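Local atomic coordinates of probable phospholipase A2 homolog 2 (Oryza sativa, PDB entry 2WG9), a protein that probably catalyses the calcium-dependent hydrolysis of the 2-acyl ester of membrane phospholipids, releasing a lysophospholipid and a free fatty acid. Residues A[18-23]-A[42-47]; A[34-39]-A[52-57]. All coordinates share one frame; numbering follows the deposited sequence. Where two conformers were deposited one is given.

Interaction 1: residues A[18-23]-A[42-47]; sequences GCSRTC and ILYSGC. With CA (calcium ion), chain C; OCA (octanoic acid (caprylic acid)), chain D.
A disulfide and a single beta bridge join Cys-19 and Ser-20, in the loop before strand 24-26, to residues 44-47, at the end of the calcium-binding loop and just beyond it. Cys-19 SG is bonded to Cys-47 SG at 2.0 Å, with a C-S-S-C torsion of 97°, close to the relaxed right angle. Beside it Ser-20 pairs with Gly-46 through two backbone bonds, Ser-20 N to Ser-45 O at 2.8 Å and Cys-47 N to Ser-20 O at 3.0 Å. Arg-21 lays one face of its guanidinium over the CB of Cys-47, NH2 approaching that carbon to 3.4 Å, while its charge is matched by a salt bridge to Glu-50.

The polar side of the contact is built on Ser-20. Its OG, anti to the backbone N (chi1 173°), donates to Tyr-44 OH over 3.0 Å and accepts from Thr-22 N at the same length, the latter bond closing an ST turn. The CB of Ser-20 also rests obliquely against the tyrosine ring, 3.5 Å from CE1. Tyr-44 OH has a further partner in the carbonyl of Gly-37, so one phenol oxygen ties the loop to two other parts of the chain. A phenylalanine in its place would probably leave both Ser-20 OG and Gly-37 O without this mate.

At the other end of the same residue, Tyr-44 O binds the calcium ion at 2.2 Å. Gly-41 and Tyr-39 add carbonyls and Asp-64 a carboxylate, the ligand set typical of the calcium-binding loop of secretory phospholipases A2.

Interaction 2: residues A[34-39]-A[52-57]; sequences LRYGKY and PCDALD. With CA (calcium ion), chain C.
An aspartate-capped helix start meets the end of strand 35-37 of the small two-stranded antiparallel sheet here: the strand, running into the calcium-binding loop, packs against the first turn of helix 55-68, the helix that carries Asp-64 and the predicted active-site His-63. Asp-54 is the N-cap. Its OD1 accepts from Asp-57 N at 2.8 Å, and its other oxygen, OD2, accepts a hydrogen bond from Tyr-36 OH through its syn lone pair over 2.5 Å; Thr-94 also bonds to OD2. One carboxylate thus caps the helix and fixes the end of the tyrosine. The planes of carboxylate and ring are 33° apart, with OD1 at the ring edge. Over one face of that ring lies Leu-56, whose CD2 stands 4.0 Å from the centroid in a CH-pi contact, 23° off the normal.

Asp-57 holds the backbone just after the strand. Its CG is turned nearly anti to the backbone N (chi1 -158°), which carries both oxygens to the backbone of Lys-38 and Tyr-39: Tyr-39 N reaches the syn lone pair of OD1, and Lys-38 N meets OD2 on the syn side, tilted from the carboxylate plane, in an almost straight bond of 2.9 Å. Gly-37 lies so close to this carboxylate that a side chain there would run into it. Lys-38 CG lies 3.7 Å from Cys-53 SG, and the lysine ammonium goes on to Glu-50. Tyr-39 turns its ring edge to both Asp-57 and Pro-52, CE1 lying 4.1 Å from Pro-52 CA, while its carbonyl O binds the calcium ion at 2.3 Å. The second grip on Asp-57 OD2 comes from its own segment, where Cys-53 N donates to the anti lone pair at 2.8 Å.

Overall arrangement
The centres of the two contacts lie about 9 Å apart, and their segments alternate along the chain: 18-23, 34-39, 42-47, 52-57. Interaction 1 joins loops, whereas interaction 2 sets strand 35-37, paired antiparallel with strand 24-26, against the start of helix 55-68. The disulfide between Cys-23 and Cys-53 links them covalently, and the ring of Tyr-39 packs on Ser-45 and Gly-46. Both also supply carbonyl ligands to one calcium ion, which the octanoate carboxylate reaches too. The example illustrates how a small, disulfide-rich enzyme with little sheet can position a metal loop: segments interleaved in sequence are tied to one another and to the helix bearing the predicted catalytic histidine.

Interaction 1: residues A[18-23]-A[42-47]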
# COMPACT_ATOMS: atom_id res chain seq x y z
N GLY A 18 10.93 -9.04 -10.47
CA GLY A 18 10.77 -8.92 -9.02
C GLY A 18 9.50 -8.18 -8.59
O GLY A 18 9.48 -7.52 -7.56
N CYS A 19 8.46 -8.32 -9.40
CA CYS A 19 7.20 -7.60 -9.21
C CYS A 19 6.01 -8.51 -9.51
O CYS A 19 6.16 -9.56 -10.16
CB CYS A 19 7.18 -6.36 -10.11
SG CYS A 19 7.58 -6.70 -11.85
N SER A 20 4.83 -8.11 -9.05
CA SER A 20 3.63 -8.93 -9.21
C SER A 20 2.77 -8.53 -10.41
O SER A 20 2.62 -7.35 -10.71
CB SER A 20 2.78 -8.87 -7.94
OG SER A 20 1.53 -9.52 -8.13
N ARG A 21 2.20 -9.54 -11.07
CA ARG A 21 1.16 -9.36 -12.07
C ARG A 21 -0.12 -10.10 -11.65
O ARG A 21 -1.03 -10.29 -12.46
CB ARG A 21 1.62 -9.87 -13.44
CG ARG A 21 3.00 -9.37 -13.88
CD ARG A 21 3.30 -9.75 -15.33
NE ARG A 21 4.64 -9.32 -15.74
CZ ARG A 21 4.94 -8.10 -16.21
NH1 ARG A 21 6.19 -7.83 -16.55
NH2 ARG A 21 4.00 -7.17 -16.34
N THR A 22 -0.19 -10.48 -10.37
CA THR A 22 -1.30 -11.29 -9.85
C THR A 22 -1.96 -10.65 -8.64
O THR A 22 -1.28 -10.09 -7.78
CB THR A 22 -0.84 -12.75 -9.52
OG1 THR A 22 -1.76 -13.36 -8.60
CG2 THR A 22 0.53 -12.76 -8.89
N CYS A 23 -3.28 -10.71 -8.59
CA CYS A 23 -4.04 -10.19 -7.45
C CYS A 23 -3.96 -11.17 -6.29
O CYS A 23 -4.65 -12.19 -6.29
CB CYS A 23 -5.49 -9.93 -7.85
SG CYS A 23 -5.67 -8.74 -9.20
N ILE A 42 4.47 -4.79 2.17
CA ILE A 42 5.82 -4.29 2.35
C ILE A 42 6.75 -5.01 1.37
O ILE A 42 6.70 -6.23 1.25
CB ILE A 42 6.29 -4.45 3.82
CG1 ILE A 42 5.36 -3.67 4.75
CG2 ILE A 42 7.76 -3.99 3.99
CD1 ILE A 42 5.46 -4.06 6.23
N LEU A 43 7.59 -4.24 0.66
CA LEU A 43 8.49 -4.80 -0.36
C LEU A 43 7.73 -5.76 -1.28
O LEU A 43 8.15 -6.89 -1.54
CB LEU A 43 9.72 -5.47 0.30
CG LEU A 43 10.55 -4.57 1.23
CD1 LEU A 43 11.54 -5.38 2.04
CD2 LEU A 43 11.28 -3.46 0.49
N TYR A 44 6.57 -5.29 -1.75
CA TYR A 44 5.71 -6.03 -2.65
C TYR A 44 4.99 -5.01 -3.53
O TYR A 44 4.27 -4.14 -3.02
CB TYR A 44 4.69 -6.86 -1.86
CG TYR A 44 3.64 -7.49 -2.75
CD1 TYR A 44 3.97 -8.56 -3.58
CD2 TYR A 44 2.34 -7.00 -2.78
CE1 TYR A 44 3.02 -9.15 -4.41
CE2 TYR A 44 1.38 -7.57 -3.62
CZ TYR A 44 1.74 -8.64 -4.43
OH TYR A 44 0.81 -9.21 -5.27
N SER A 45 5.19 -5.09 -4.85
CA SER A 45 4.61 -4.11 -5.76
C SER A 45 4.38 -4.68 -7.15
O SER A 45 4.96 -5.71 -7.52
CB SER A 45 5.51 -2.86 -5.84
OG SER A 45 4.76 -1.72 -6.25
N GLY A 46 3.52 -4.01 -7.92
CA GLY A 46 3.12 -4.48 -9.23
C GLY A 46 4.13 -4.10 -10.30
O GLY A 46 4.85 -3.11 -10.16
N CYS A 47 4.19 -4.91 -11.35
CA CYS A 47 5.08 -4.64 -12.47
C CYS A 47 4.60 -3.38 -13.20
O CYS A 47 3.42 -3.04 -13.14
CB CYS A 47 5.12 -5.85 -13.41
SG CYS A 47 5.83 -7.35 -12.62
CA CA C . 3.59 -2.37 -1.86
C1 OCA D . 1.59 -0.22 0.11
C2 OCA D . 0.80 -0.16 1.42
C3 OCA D . 1.66 0.34 2.58
C4 OCA D . 2.66 -0.71 3.07
C5 OCA D . 1.98 -1.95 3.65
C6 OCA D . 1.67 -1.78 5.14
C7 OCA D . 1.70 -3.12 5.87
C8 OCA D . 0.29 -3.54 6.29
O1 OCA D . 2.13 -1.31 -0.18
O2 OCA D . 1.63 0.82 -0.57
O HOH W 1 8.09 -6.07 -5.65
O HOH W 2 5.92 -1.94 -1.47

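Interaction 2: residues A[34-39]-A[52-57]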
# COMPACT_ATOMS: atom_id res chain seq x y z
N LEU A 34 1.53 -9.27 4.90
CA LEU A 34 0.37 -8.96 4.06
C LEU A 34 0.77 -8.82 2.58
O LEU A 34 1.73 -8.12 2.26
CB LEU A 34 -0.27 -7.66 4.57
CG LEU A 34 -1.69 -7.26 4.17
CD1 LEU A 34 -2.33 -6.44 5.29
CD2 LEU A 34 -1.72 -6.47 2.87
N ARG A 35 0.02 -9.50 1.71
CA ARG A 35 0.11 -9.28 0.27
C ARG A 35 -1.30 -9.28 -0.31
O ARG A 35 -1.98 -10.31 -0.29
CB ARG A 35 0.99 -10.33 -0.43
CG ARG A 35 2.45 -10.16 -0.13
CD ARG A 35 3.30 -11.10 -0.93
NE ARG A 35 4.71 -10.83 -0.69
CZ ARG A 35 5.70 -11.63 -1.08
NH1 ARG A 35 5.44 -12.76 -1.73
NH2 ARG A 35 6.96 -11.30 -0.81
N TYR A 36 -1.71 -8.13 -0.82
CA TYR A 36 -3.08 -7.90 -1.25
C TYR A 36 -3.04 -7.17 -2.59
O TYR A 36 -2.35 -6.15 -2.73
CB TYR A 36 -3.80 -7.06 -0.18
CG TYR A 36 -5.22 -6.66 -0.47
CD1 TYR A 36 -6.28 -7.24 0.24
CD2 TYR A 36 -5.51 -5.67 -1.41
CE1 TYR A 36 -7.60 -6.86 -0.01
CE2 TYR A 36 -6.82 -5.28 -1.66
CZ TYR A 36 -7.86 -5.88 -0.96
OH TYR A 36 -9.15 -5.48 -1.22
N GLY A 37 -3.79 -7.70 -3.56
CA GLY A 37 -3.77 -7.16 -4.92
C GLY A 37 -2.38 -7.33 -5.51
O GLY A 37 -1.69 -8.31 -5.18
N LYS A 38 -1.97 -6.39 -6.36
CA LYS A 38 -0.64 -6.42 -6.97
C LYS A 38 0.32 -5.48 -6.24
O LYS A 38 1.54 -5.54 -6.46
CB LYS A 38 -0.71 -6.02 -8.46
CG LYS A 38 -1.45 -7.00 -9.37
CD LYS A 38 -1.73 -6.34 -10.72
CE LYS A 38 -2.65 -7.18 -11.60
NZ LYS A 38 -2.89 -6.52 -12.94
N TYR A 39 -0.22 -4.61 -5.36
CA TYR A 39 0.54 -3.49 -4.79
C TYR A 39 0.60 -3.39 -3.25
O TYR A 39 1.55 -2.85 -2.71
CB TYR A 39 0.04 -2.14 -5.36
CG TYR A 39 0.28 -1.97 -6.85
CD1 TYR A 39 -0.70 -2.32 -7.79
CD2 TYR A 39 1.49 -1.45 -7.32
CE1 TYR A 39 -0.47 -2.15 -9.16
CE2 TYR A 39 1.73 -1.30 -8.69
CZ TYR A 39 0.75 -1.65 -9.60
OH TYR A 39 0.99 -1.49 -10.96
N PRO A 52 -4.25 -1.93 -10.98
CA PRO A 52 -4.54 -2.44 -9.64
C PRO A 52 -5.81 -3.29 -9.65
O PRO A 52 -6.60 -3.20 -10.59
CB PRO A 52 -4.78 -1.18 -8.81
CG PRO A 52 -4.29 -0.05 -9.62
CD PRO A 52 -4.40 -0.47 -11.05
N CYS A 53 -5.99 -4.08 -8.61
CA CYS A 53 -7.03 -5.10 -8.56
C CYS A 53 -8.36 -4.59 -8.03
O CYS A 53 -9.41 -5.19 -8.28
CB CYS A 53 -6.54 -6.28 -7.72
SG CYS A 53 -5.04 -7.01 -8.36
N ASP A 54 -8.30 -3.50 -7.27
CA ASP A 54 -9.48 -2.82 -6.73
C ASP A 54 -9.05 -1.44 -6.23
O ASP A 54 -7.90 -1.03 -6.47
CB ASP A 54 -10.19 -3.65 -5.64
CG ASP A 54 -9.34 -3.86 -4.38
OD1 ASP A 54 -8.19 -3.37 -4.28
OD2 ASP A 54 -9.86 -4.54 -3.46
N ALA A 55 -9.96 -0.74 -5.55
CA ALA A 55 -9.70 0.61 -5.04
C ALA A 55 -8.59 0.65 -4.01
O ALA A 55 -7.74 1.55 -4.03
CB ALA A 55 -10.99 1.22 -4.47
N LEU A 56 -8.60 -0.31 -3.09
CA LEU A 56 -7.54 -0.42 -2.08
C LEU A 56 -6.19 -0.67 -2.74
O LEU A 56 -5.20 -0.03 -2.39
CB LEU A 56 -7.85 -1.50 -1.04
CG LEU A 56 -6.86 -1.63 0.13
CD1 LEU A 56 -6.67 -0.32 0.90
CD2 LEU A 56 -7.29 -2.76 1.08
N ASP A 57 -6.15 -1.59 -3.70
CA ASP A 57 -4.91 -1.87 -4.43
C ASP A 57 -4.39 -0.62 -5.16
O ASP A 57 -3.17 -0.37 -5.21
CB ASP A 57 -5.14 -3.02 -5.42
CG ASP A 57 -3.86 -3.71 -5.82
OD1 ASP A 57 -2.89 -3.68 -5.02
OD2 ASP A 57 -3.83 -4.30 -6.92
CA CA C . 3.59 -2.37 -1.86
O HOH W 2 5.92 -1.94 -1.47